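Local coordinates for ABC transporter, periplasmic substrate-binding protein (Thermotoga maritima, PDB 2HPG) that probably captures a solute in the periplasm as the binding component of a tripartite ATP-independent (TRAP) transport system, at residues E103-E106 / V107-K110; Y91-F95 / M96-T100; G186-Y189 / T190-T194. All blocks are in the same frame, centred on the assembly; numbering follows the deposited sequence.

Interaction 1 (E103-E106 / V107-K110)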
ATOM      1  N   GLU A 103       5.150  -2.422 -15.862  1.00 24.36           N
ATOM      2  CA  GLU A 103       3.854  -1.890 -16.300  1.00 23.84           C
ATOM      3  C   GLU A 103       3.066  -1.221 -15.177  1.00 24.11           C
ATOM      4  O   GLU A 103       2.344  -0.247 -15.405  1.00 22.71           O
ATOM      5  CB  GLU A 103       2.994  -3.004 -16.919  1.00 24.03           C
ATOM      6  CG  GLU A 103       3.473  -3.467 -18.286  1.00 22.49           C
ATOM      7  CD  GLU A 103       2.593  -4.540 -18.911  1.00 23.68           C
ATOM      8  OE1 GLU A 103       1.541  -4.908 -18.354  1.00 23.90           O
ATOM      9  OE2 GLU A 103       2.958  -5.021 -19.994  1.00 26.80           O
ATOM     10  N   ALA A 104       3.177  -1.769 -13.968  1.00 23.85           N
ATOM     11  CA  ALA A 104       2.482  -1.213 -12.800  1.00 24.35           C
ATOM     12  C   ALA A 104       2.976   0.213 -12.488  1.00 24.10           C
ATOM     13  O   ALA A 104       2.164   1.110 -12.283  1.00 24.34           O
ATOM     14  CB  ALA A 104       2.667  -2.140 -11.577  1.00 23.20           C
ATOM     15  N   ILE A 105       4.299   0.396 -12.493  1.00 24.51           N
ATOM     16  CA  ILE A 105       4.951   1.696 -12.301  1.00 25.43           C
ATOM     17  C   ILE A 105       4.594   2.687 -13.393  1.00 26.41           C
ATOM     18  O   ILE A 105       4.383   3.870 -13.117  1.00 26.34           O
ATOM     19  CB  ILE A 105       6.509   1.555 -12.294  1.00 25.25           C
ATOM     20  CG1 ILE A 105       7.003   0.823 -11.036  1.00 25.37           C
ATOM     21  CG2 ILE A 105       7.206   2.920 -12.428  1.00 24.94           C
ATOM     22  CD1 ILE A 105       6.383   1.296  -9.717  1.00 25.00           C
ATOM     23  N   GLU A 106       4.536   2.212 -14.637  1.00 27.53           N
ATOM     24  CA  GLU A 106       4.166   3.086 -15.754  1.00 27.39           C
ATOM     25  C   GLU A 106       2.720   3.554 -15.648  1.00 27.30           C
ATOM     26  O   GLU A 106       2.437   4.715 -15.906  1.00 28.48           O
ATOM     27  CB  GLU A 106       4.436   2.421 -17.118  1.00 27.90           C
ATOM     28  CG  GLU A 106       4.138   3.345 -18.326  1.00 29.99           C
ATOM     29  CD  GLU A 106       4.699   4.782 -18.154  1.00 34.34           C
ATOM     30  OE1 GLU A 106       5.923   4.946 -17.906  1.00 34.64           O
ATOM     31  OE2 GLU A 106       3.907   5.748 -18.265  1.00 36.93           O
ATOM     32  N   VAL A 107       1.807   2.670 -15.264  1.00 26.91           N
ATOM     33  CA  VAL A 107       0.420   3.055 -14.992  1.00 26.83           C
ATOM     34  C   VAL A 107       0.306   4.117 -13.883  1.00 26.65           C
ATOM     35  O   VAL A 107      -0.501   5.041 -13.986  1.00 25.25           O
ATOM     36  CB  VAL A 107      -0.458   1.818 -14.626  1.00 26.98           C
ATOM     37  CG1 VAL A 107      -1.600   2.179 -13.696  1.00 27.44           C
ATOM     38  CG2 VAL A 107      -1.015   1.201 -15.885  1.00 27.94           C
ATOM     39  N   LEU A 108       1.094   3.957 -12.822  1.00 26.75           N
ATOM     40  CA  LEU A 108       1.116   4.925 -11.711  1.00 26.82           C
ATOM     41  C   LEU A 108       1.559   6.302 -12.222  1.00 27.16           C
ATOM     42  O   LEU A 108       0.940   7.306 -11.905  1.00 27.30           O
ATOM     43  CB  LEU A 108       2.033   4.441 -10.571  1.00 25.96           C
ATOM     44  CG  LEU A 108       1.589   3.197  -9.796  1.00 24.34           C
ATOM     45  CD1 LEU A 108       2.519   2.898  -8.618  1.00 21.61           C
ATOM     46  CD2 LEU A 108       0.154   3.315  -9.312  1.00 25.09           C
ATOM     47  N   LYS A 109       2.602   6.342 -13.040  1.00 28.13           N
ATOM     48  CA  LYS A 109       3.023   7.612 -13.672  1.00 28.91           C
ATOM     49  C   LYS A 109       1.914   8.244 -14.507  1.00 29.55           C
ATOM     50  O   LYS A 109       1.706   9.448 -14.448  1.00 30.24           O
ATOM     51  CB  LYS A 109       4.262   7.421 -14.526  1.00 29.14           C
ATOM     52  CG  LYS A 109       5.443   6.962 -13.727  1.00 29.20           C
ATOM     53  CD  LYS A 109       6.667   6.761 -14.577  1.00 30.39           C
ATOM     54  CE  LYS A 109       7.823   6.318 -13.719  1.00 30.92           C
ATOM     55  NZ  LYS A 109       8.959   5.836 -14.532  1.00 33.78           N
ATOM     56  N   LYS A 110       1.191   7.432 -15.270  1.00 30.00           N
ATOM     57  CA  LYS A 110       0.071   7.927 -16.057  1.00 30.20           C
ATOM     58  C   LYS A 110      -1.049   8.404 -15.159  1.00 30.05           C
ATOM     59  O   LYS A 110      -1.739   9.365 -15.488  1.00 29.73           O
ATOM     60  CB  LYS A 110      -0.444   6.854 -17.032  1.00 30.91           C
ATOM     61  CG  LYS A 110       0.481   6.620 -18.214  1.00 31.83           C
ATOM     62  CD  LYS A 110       0.349   7.743 -19.274  1.00 34.64           C
ATOM     63  CE  LYS A 110       1.271   7.525 -20.496  1.00 35.02           C
ATOM     64  NZ  LYS A 110       2.665   7.126 -20.066  1.00 36.83           N
TER
HETATM   65  O   HOH W   1       7.880   4.018 -16.346  1.00 35.18           O
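E106 and K110 form a salt bridge one helical turn apart. E106 CB stays beside the backbone next to V107 N, as its covalent bonds require. CG is carried away from the backbone N (chi1 -177°). The chain then bends at chi2 (45°), which swings the carboxylate forward along the helix, toward K110. E106 OE2 meets K110 NZ at 2.6 Å. The ammonium approaches from above the carboxylate plane, 38° out of it. K110 bends twice, at chi2 and chi4, to bring NZ there, and its CG also lies 3.5 Å from E106 OE2. This is an i/i+4 ion pair on helix 101-112, within the periplasmic binding protein fold. The other oxygen, OE1, faces K109. K109 CD lies 3.9 Å from E106 OE1, and a water joins the charged groups: it donates to E106 OE1 and accepts from K109 NZ. The extended K109 chain also brings CE to 3.7 Å from I105 CG2. Beneath these polar ends, K110 N donates to E106 O in the regular helical pattern, at 3.1 Å. L108 turns into the protein, where it packs on F135, Y136 and V138 of strand 130-146.

Interaction 2 (Y91-F95 / M96-T100)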
ATOM      1  N   TYR A  91      -7.974  -5.749  -7.360  1.00 19.42           N
ATOM      2  CA  TYR A  91      -7.633  -5.766  -8.801  1.00 19.47           C
ATOM      3  C   TYR A  91      -7.519  -4.428  -9.514  1.00 19.67           C
ATOM      4  O   TYR A  91      -7.339  -4.429 -10.724  1.00 19.60           O
ATOM      5  CB  TYR A  91      -8.549  -6.719  -9.602  1.00 19.38           C
ATOM      6  CG  TYR A  91      -8.357  -8.137  -9.168  1.00 18.99           C
ATOM      7  CD1 TYR A  91      -9.271  -8.753  -8.336  1.00 18.57           C
ATOM      8  CD2 TYR A  91      -7.214  -8.845  -9.533  1.00 17.46           C
ATOM      9  CE1 TYR A  91      -9.064 -10.046  -7.895  1.00 19.15           C
ATOM     10  CE2 TYR A  91      -7.014 -10.156  -9.100  1.00 16.70           C
ATOM     11  CZ  TYR A  91      -7.943 -10.744  -8.297  1.00 18.07           C
ATOM     12  OH  TYR A  91      -7.736 -12.037  -7.843  1.00 18.24           O
ATOM     13  N   PHE A  92      -7.558  -3.308  -8.783  1.00 19.46           N
ATOM     14  CA  PHE A  92      -7.362  -1.986  -9.390  1.00 19.04           C
ATOM     15  C   PHE A  92      -6.232  -1.941 -10.433  1.00 19.56           C
ATOM     16  O   PHE A  92      -6.438  -1.479 -11.558  1.00 19.89           O
ATOM     17  CB  PHE A  92      -7.146  -0.877  -8.317  1.00 18.79           C
ATOM     18  CG  PHE A  92      -6.733   0.456  -8.912  1.00 18.58           C
ATOM     19  CD1 PHE A  92      -7.693   1.317  -9.439  1.00 19.51           C
ATOM     20  CD2 PHE A  92      -5.398   0.810  -8.999  1.00 18.08           C
ATOM     21  CE1 PHE A  92      -7.317   2.527 -10.034  1.00 17.28           C
ATOM     22  CE2 PHE A  92      -5.004   1.998  -9.605  1.00 19.29           C
ATOM     23  CZ  PHE A  92      -5.972   2.875 -10.108  1.00 17.92           C
ATOM     24  N   ILE A  93      -5.022  -2.371 -10.092  1.00 19.80           N
ATOM     25  CA  ILE A  93      -3.913  -2.199 -11.044  1.00 19.15           C
ATOM     26  C   ILE A  93      -4.142  -3.085 -12.286  1.00 19.96           C
ATOM     27  O   ILE A  93      -3.648  -2.776 -13.382  1.00 19.56           O
ATOM     28  CB  ILE A  93      -2.505  -2.451 -10.416  1.00 19.20           C
ATOM     29  CG1 ILE A  93      -1.445  -1.590 -11.105  1.00 17.18           C
ATOM     30  CG2 ILE A  93      -2.105  -3.904 -10.509  1.00 17.96           C
ATOM     31  CD1 ILE A  93      -1.473  -0.118 -10.679  1.00 13.93           C
ATOM     32  N   ASP A  94      -4.905  -4.164 -12.121  1.00 20.71           N
ATOM     33  CA  ASP A  94      -5.201  -5.060 -13.255  1.00 21.06           C
ATOM     34  C   ASP A  94      -6.246  -4.457 -14.170  1.00 21.48           C
ATOM     35  O   ASP A  94      -6.119  -4.524 -15.383  1.00 22.44           O
ATOM     36  CB  ASP A  94      -5.656  -6.439 -12.791  1.00 21.24           C
ATOM     37  CG  ASP A  94      -4.498  -7.334 -12.429  1.00 22.17           C
ATOM     38  OD1 ASP A  94      -4.095  -8.156 -13.276  1.00 23.55           O
ATOM     39  OD2 ASP A  94      -3.964  -7.186 -11.317  1.00 23.65           O
ATOM     40  N   PHE A  95      -7.280  -3.877 -13.583  1.00 21.90           N
ATOM     41  CA  PHE A  95      -8.256  -3.094 -14.333  1.00 22.49           C
ATOM     42  C   PHE A  95      -7.613  -1.919 -15.054  1.00 22.60           C
ATOM     43  O   PHE A  95      -8.099  -1.512 -16.103  1.00 23.59           O
ATOM     44  CB  PHE A  95      -9.371  -2.601 -13.425  1.00 22.29           C
ATOM     45  CG  PHE A  95     -10.189  -3.703 -12.804  1.00 21.89           C
ATOM     46  CD1 PHE A  95     -10.566  -4.813 -13.534  1.00 23.84           C
ATOM     47  CD2 PHE A  95     -10.658  -3.581 -11.510  1.00 21.87           C
ATOM     48  CE1 PHE A  95     -11.352  -5.805 -12.963  1.00 22.22           C
ATOM     49  CE2 PHE A  95     -11.424  -4.562 -10.932  1.00 21.35           C
ATOM     50  CZ  PHE A  95     -11.774  -5.678 -11.658  1.00 22.11           C
HETATM   51  N   MSE A  96      -6.526  -1.373 -14.514  1.00 22.74           N
HETATM   52  CA  MSE A  96      -5.833  -0.287 -15.215  0.50 22.62           C
HETATM   53  C   MSE A  96      -4.911  -0.817 -16.320  1.00 22.95           C
HETATM   54  O   MSE A  96      -4.314  -0.025 -17.065  1.00 22.94           O
HETATM   55  CB  MSE A  96      -5.057   0.595 -14.232  0.50 22.72           C
HETATM   56  CG  MSE A  96      -5.914   1.242 -13.144  0.50 22.14           C
HETATM   57 SE   MSE A  96      -7.352   2.405 -13.812  0.45 21.69          SE
HETATM   58  CE  MSE A  96      -6.262   3.630 -14.898  0.50 23.02           C
ATOM     59  N   GLY A  97      -4.793  -2.142 -16.422  1.00 22.61           N
ATOM     60  CA  GLY A  97      -4.064  -2.795 -17.513  1.00 22.63           C
ATOM     61  C   GLY A  97      -2.644  -3.249 -17.216  1.00 22.72           C
ATOM     62  O   GLY A  97      -1.944  -3.724 -18.115  1.00 22.88           O
ATOM     63  N   ALA A  98      -2.202  -3.083 -15.974  1.00 21.90           N
ATOM     64  CA  ALA A  98      -0.842  -3.459 -15.594  1.00 21.69           C
ATOM     65  C   ALA A  98      -0.809  -4.953 -15.355  1.00 21.25           C
ATOM     66  O   ALA A  98      -1.658  -5.494 -14.643  1.00 20.31           O
ATOM     67  CB  ALA A  98      -0.412  -2.729 -14.351  1.00 21.07           C
ATOM     68  N   LYS A  99       0.148  -5.619 -15.993  1.00 21.22           N
ATOM     69  CA  LYS A  99       0.306  -7.064 -15.849  1.00 21.79           C
ATOM     70  C   LYS A  99       1.727  -7.490 -15.513  1.00 21.70           C
ATOM     71  O   LYS A  99       1.983  -8.682 -15.419  1.00 23.30           O
ATOM     72  CB  LYS A  99      -0.141  -7.788 -17.131  1.00 21.90           C
ATOM     73  CG  LYS A  99      -1.594  -7.601 -17.483  1.00 22.17           C
ATOM     74  CD  LYS A  99      -2.499  -8.435 -16.599  1.00 22.07           C
ATOM     75  CE  LYS A  99      -3.861  -7.811 -16.502  1.00 24.52           C
ATOM     76  NZ  LYS A  99      -4.818  -8.736 -15.864  1.00 23.81           N
ATOM     77  N   THR A 100       2.645  -6.538 -15.359  1.00 21.73           N
ATOM     78  CA  THR A 100       4.024  -6.799 -14.899  1.00 21.09           C
ATOM     79  C   THR A 100       4.436  -5.681 -13.947  1.00 20.82           C
ATOM     80  O   THR A 100       3.795  -4.644 -13.928  1.00 20.25           O
ATOM     81  CB  THR A 100       5.012  -6.819 -16.045  1.00 21.03           C
ATOM     82  OG1 THR A 100       5.209  -5.485 -16.548  1.00 19.06           O
ATOM     83  CG2 THR A 100       4.502  -7.732 -17.167  1.00 21.59           C
TER
HETATM   84  O   HOH W   2      -1.421  -6.729 -12.082  1.00 20.54           O
HETATM   85  O   HOH W   3      -6.866  -7.297 -15.983  1.00 44.95           O
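F92 and M96, a selenomethionine, make a Met-aromatic contact at the end of helix 92-95, which closes in a Schellman motif. M96 has two modelled conformers; the contact described belongs to one and is tentative. In it, M96 CG sits over one ring face, 3.7 Å from the centroid of the F92 ring. M96 SE lies obliquely to the F92 ring, 4.5 Å from its centroid. M96 bends at chi2 and chi3, which curls the chain over the phenyl. With an alanine in place of F92, M96 CG and SE would probably lose the surface they rest on and be freer to turn. I93 CG1 touches A98 CB at 3.6 Å. The backbone sets these positions. M96 N donates to F92 O, and A98 N reaches back to I93 O at 3.0 Å. G97 takes a positive phi (99°), and its N meets D94 O from above the carbonyl plane. Further out, V107 of helix 101-112 touches both I93 and M96, while L311 of helix 308-318 touches F92 and M96. D94 and K99 cross at about a right angle in a salt bridge. K99 NZ meets D94 OD1 at 2.7 Å, on that oxygen's anti lone pair.

Interaction 3 (G186-Y189 / T190-T194)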
ATOM      1  N   GLY A 186       0.312  -7.852  14.260  1.00 23.69           N
ATOM      2  CA  GLY A 186       1.121  -8.590  15.225  1.00 23.55           C
ATOM      3  C   GLY A 186       0.357  -9.699  15.920  1.00 23.06           C
ATOM      4  O   GLY A 186       0.957 -10.520  16.612  1.00 23.58           O
ATOM      5  N   GLU A 187      -0.965  -9.726  15.752  1.00 22.58           N
ATOM      6  CA  GLU A 187      -1.813 -10.753  16.383  1.00 22.33           C
ATOM      7  C   GLU A 187      -2.412 -11.777  15.414  1.00 21.58           C
ATOM      8  O   GLU A 187      -3.217 -12.624  15.822  1.00 20.97           O
ATOM      9  CB  GLU A 187      -2.942 -10.069  17.163  1.00 22.63           C
ATOM     10  CG  GLU A 187      -2.606  -9.791  18.635  1.00 23.91           C
ATOM     11  CD  GLU A 187      -3.683  -8.986  19.302  1.00 25.09           C
ATOM     12  OE1 GLU A 187      -4.202  -9.429  20.356  1.00 27.69           O
ATOM     13  OE2 GLU A 187      -4.035  -7.912  18.751  1.00 28.40           O
ATOM     14  N   ILE A 188      -2.026 -11.715  14.136  1.00 20.70           N
ATOM     15  CA  ILE A 188      -2.539 -12.663  13.132  1.00 19.99           C
ATOM     16  C   ILE A 188      -2.160 -14.096  13.528  1.00 19.54           C
ATOM     17  O   ILE A 188      -2.989 -14.995  13.513  1.00 19.00           O
ATOM     18  CB  ILE A 188      -1.989 -12.344  11.696  1.00 19.69           C
ATOM     19  CG1 ILE A 188      -2.449 -10.972  11.194  1.00 19.09           C
ATOM     20  CG2 ILE A 188      -2.453 -13.383  10.674  1.00 19.30           C
ATOM     21  CD1 ILE A 188      -1.691 -10.532   9.895  1.00 19.39           C
ATOM     22  N   TYR A 189      -0.898 -14.313  13.901  1.00 19.61           N
ATOM     23  CA  TYR A 189      -0.479 -15.653  14.311  1.00 19.90           C
ATOM     24  C   TYR A 189      -1.373 -16.188  15.448  1.00 20.22           C
ATOM     25  O   TYR A 189      -1.905 -17.306  15.355  1.00 20.05           O
ATOM     26  CB  TYR A 189       0.999 -15.639  14.729  1.00 20.20           C
ATOM     27  CG  TYR A 189       1.606 -17.009  14.885  1.00 19.45           C
ATOM     28  CD1 TYR A 189       2.541 -17.495  13.968  1.00 20.61           C
ATOM     29  CD2 TYR A 189       1.260 -17.820  15.949  1.00 20.66           C
ATOM     30  CE1 TYR A 189       3.106 -18.749  14.115  1.00 19.21           C
ATOM     31  CE2 TYR A 189       1.804 -19.083  16.088  1.00 19.73           C
ATOM     32  CZ  TYR A 189       2.729 -19.538  15.179  1.00 20.48           C
ATOM     33  OH  TYR A 189       3.273 -20.806  15.347  1.00 19.09           O
ATOM     34  N   THR A 190      -1.557 -15.374  16.495  1.00 20.80           N
ATOM     35  CA  THR A 190      -2.433 -15.715  17.638  1.00 20.55           C
ATOM     36  C   THR A 190      -3.865 -15.994  17.206  1.00 20.19           C
ATOM     37  O   THR A 190      -4.503 -16.951  17.673  1.00 19.34           O
ATOM     38  CB  THR A 190      -2.493 -14.556  18.648  1.00 21.53           C
ATOM     39  OG1 THR A 190      -1.172 -14.195  19.048  1.00 22.61           O
ATOM     40  CG2 THR A 190      -3.305 -14.929  19.886  1.00 20.39           C
ATOM     41  N   ALA A 191      -4.386 -15.147  16.321  1.00 20.22           N
ATOM     42  CA  ALA A 191      -5.754 -15.344  15.813  1.00 20.22           C
ATOM     43  C   ALA A 191      -5.916 -16.666  15.049  1.00 20.46           C
ATOM     44  O   ALA A 191      -6.948 -17.314  15.140  1.00 21.12           O
ATOM     45  CB  ALA A 191      -6.172 -14.165  14.947  1.00 19.48           C
ATOM     46  N   VAL A 192      -4.892 -17.069  14.303  1.00 20.86           N
ATOM     47  CA  VAL A 192      -4.912 -18.350  13.591  1.00 21.16           C
ATOM     48  C   VAL A 192      -4.746 -19.520  14.583  1.00 21.77           C
ATOM     49  O   VAL A 192      -5.551 -20.438  14.601  1.00 21.40           O
ATOM     50  CB  VAL A 192      -3.821 -18.428  12.492  1.00 21.34           C
ATOM     51  CG1 VAL A 192      -3.887 -19.774  11.763  1.00 20.39           C
ATOM     52  CG2 VAL A 192      -3.969 -17.273  11.485  1.00 20.19           C
ATOM     53  N   GLN A 193      -3.727 -19.473  15.428  1.00 22.63           N
ATOM     54  CA  GLN A 193      -3.511 -20.563  16.402  1.00 23.10           C
ATOM     55  C   GLN A 193      -4.712 -20.767  17.339  1.00 24.00           C
ATOM     56  O   GLN A 193      -5.061 -21.895  17.678  1.00 24.77           O
ATOM     57  CB  GLN A 193      -2.235 -20.342  17.227  1.00 23.26           C
ATOM     58  CG  GLN A 193      -1.873 -21.569  18.080  1.00 23.07           C
ATOM     59  CD  GLN A 193      -0.489 -21.513  18.702  1.00 23.52           C
ATOM     60  OE1 GLN A 193       0.123 -20.442  18.815  1.00 23.30           O
ATOM     61  NE2 GLN A 193       0.003 -22.679  19.149  1.00 21.62           N
ATOM     62  N   THR A 194      -5.361 -19.685  17.755  1.00 24.68           N
ATOM     63  CA  THR A 194      -6.548 -19.801  18.621  1.00 24.30           C
ATOM     64  C   THR A 194      -7.870 -19.948  17.846  1.00 24.56           C
ATOM     65  O   THR A 194      -8.945 -19.951  18.443  1.00 23.45           O
ATOM     66  CB  THR A 194      -6.648 -18.593  19.554  1.00 24.71           C
ATOM     67  OG1 THR A 194      -6.737 -17.399  18.772  1.00 24.78           O
ATOM     68  CG2 THR A 194      -5.433 -18.519  20.482  1.00 24.29           C
TER
HETATM   69  O   HOH W   4       0.422 -13.173  17.162  1.00 26.45           O
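Y189 and Q193 stand one turn apart on the short helix 188-193 and lean across each other. The helix belongs to the family 7 solute-binding fold and lies well out from the centre of the chain. The two flat groups are far from parallel, with ring and amide planes 76° apart. Q193 OE1 comes in at the edge of the tyrosine ring, near its plane, and is 3.5 Å from Y189 CE2. This is an edge contact with the ring CH side, not a stack. Both residues hold CG anti to the backbone N (chi1 -168° for Y189 and -171° for Q193), and the extended Q193 chain carries its amide out to the ring. The tyrosine side chain also touches L212, E214 and V215, in a loop later in the chain. The backbones of Y189 and Q193 are linked too: Q193 N donates to Y189 O at 2.8 Å, almost straight.

I188 and V192 are both buried. Their methyls meet loosely, with I188 CG2 4.3 Å from V192 CG2. V192 CG2 is set closer to the backbone, 3.2 Å from I188 O, and V192 N donates to that same oxygen. A191 is buried as well, with its CB 3.4 Å from E187 O, and its side chain touches V197.

E187 occupies the N-cap position, and its O accepts from A191 N. At this first turn a water bridges the chain, donating to G186 O and accepting from T190 N. At the far end, T190 O is gripped twice by T194. The backbone N and the hydroxyl of T194 come from opposite faces of the carbonyl plane, with T194 OG1 donating to T190 O at 2.5 Å.

How the interactions relate
Interactions 1 and 2 are neighbours, with centres about 9 Å apart. The chain leaves helix 92-95 through the loop of interaction 2 and enters helix 101-112, which carries interaction 1. They pack directly: A98 CB lies 3.6 Å from A104 CA, and V107 CG1 lies 3.8 Å from I93 CD1. The junction is also polar. T100 OG1 caps E103 N, and E103 OE1 accepts from K99 N. Interaction 3 is remote from both. Its centre is about 36 Å from that of interaction 1, across the centre of the chain, and about 31 Å from that of interaction 2. Their nearest atoms are about 23 Å and 19 Å away, so neither touches it.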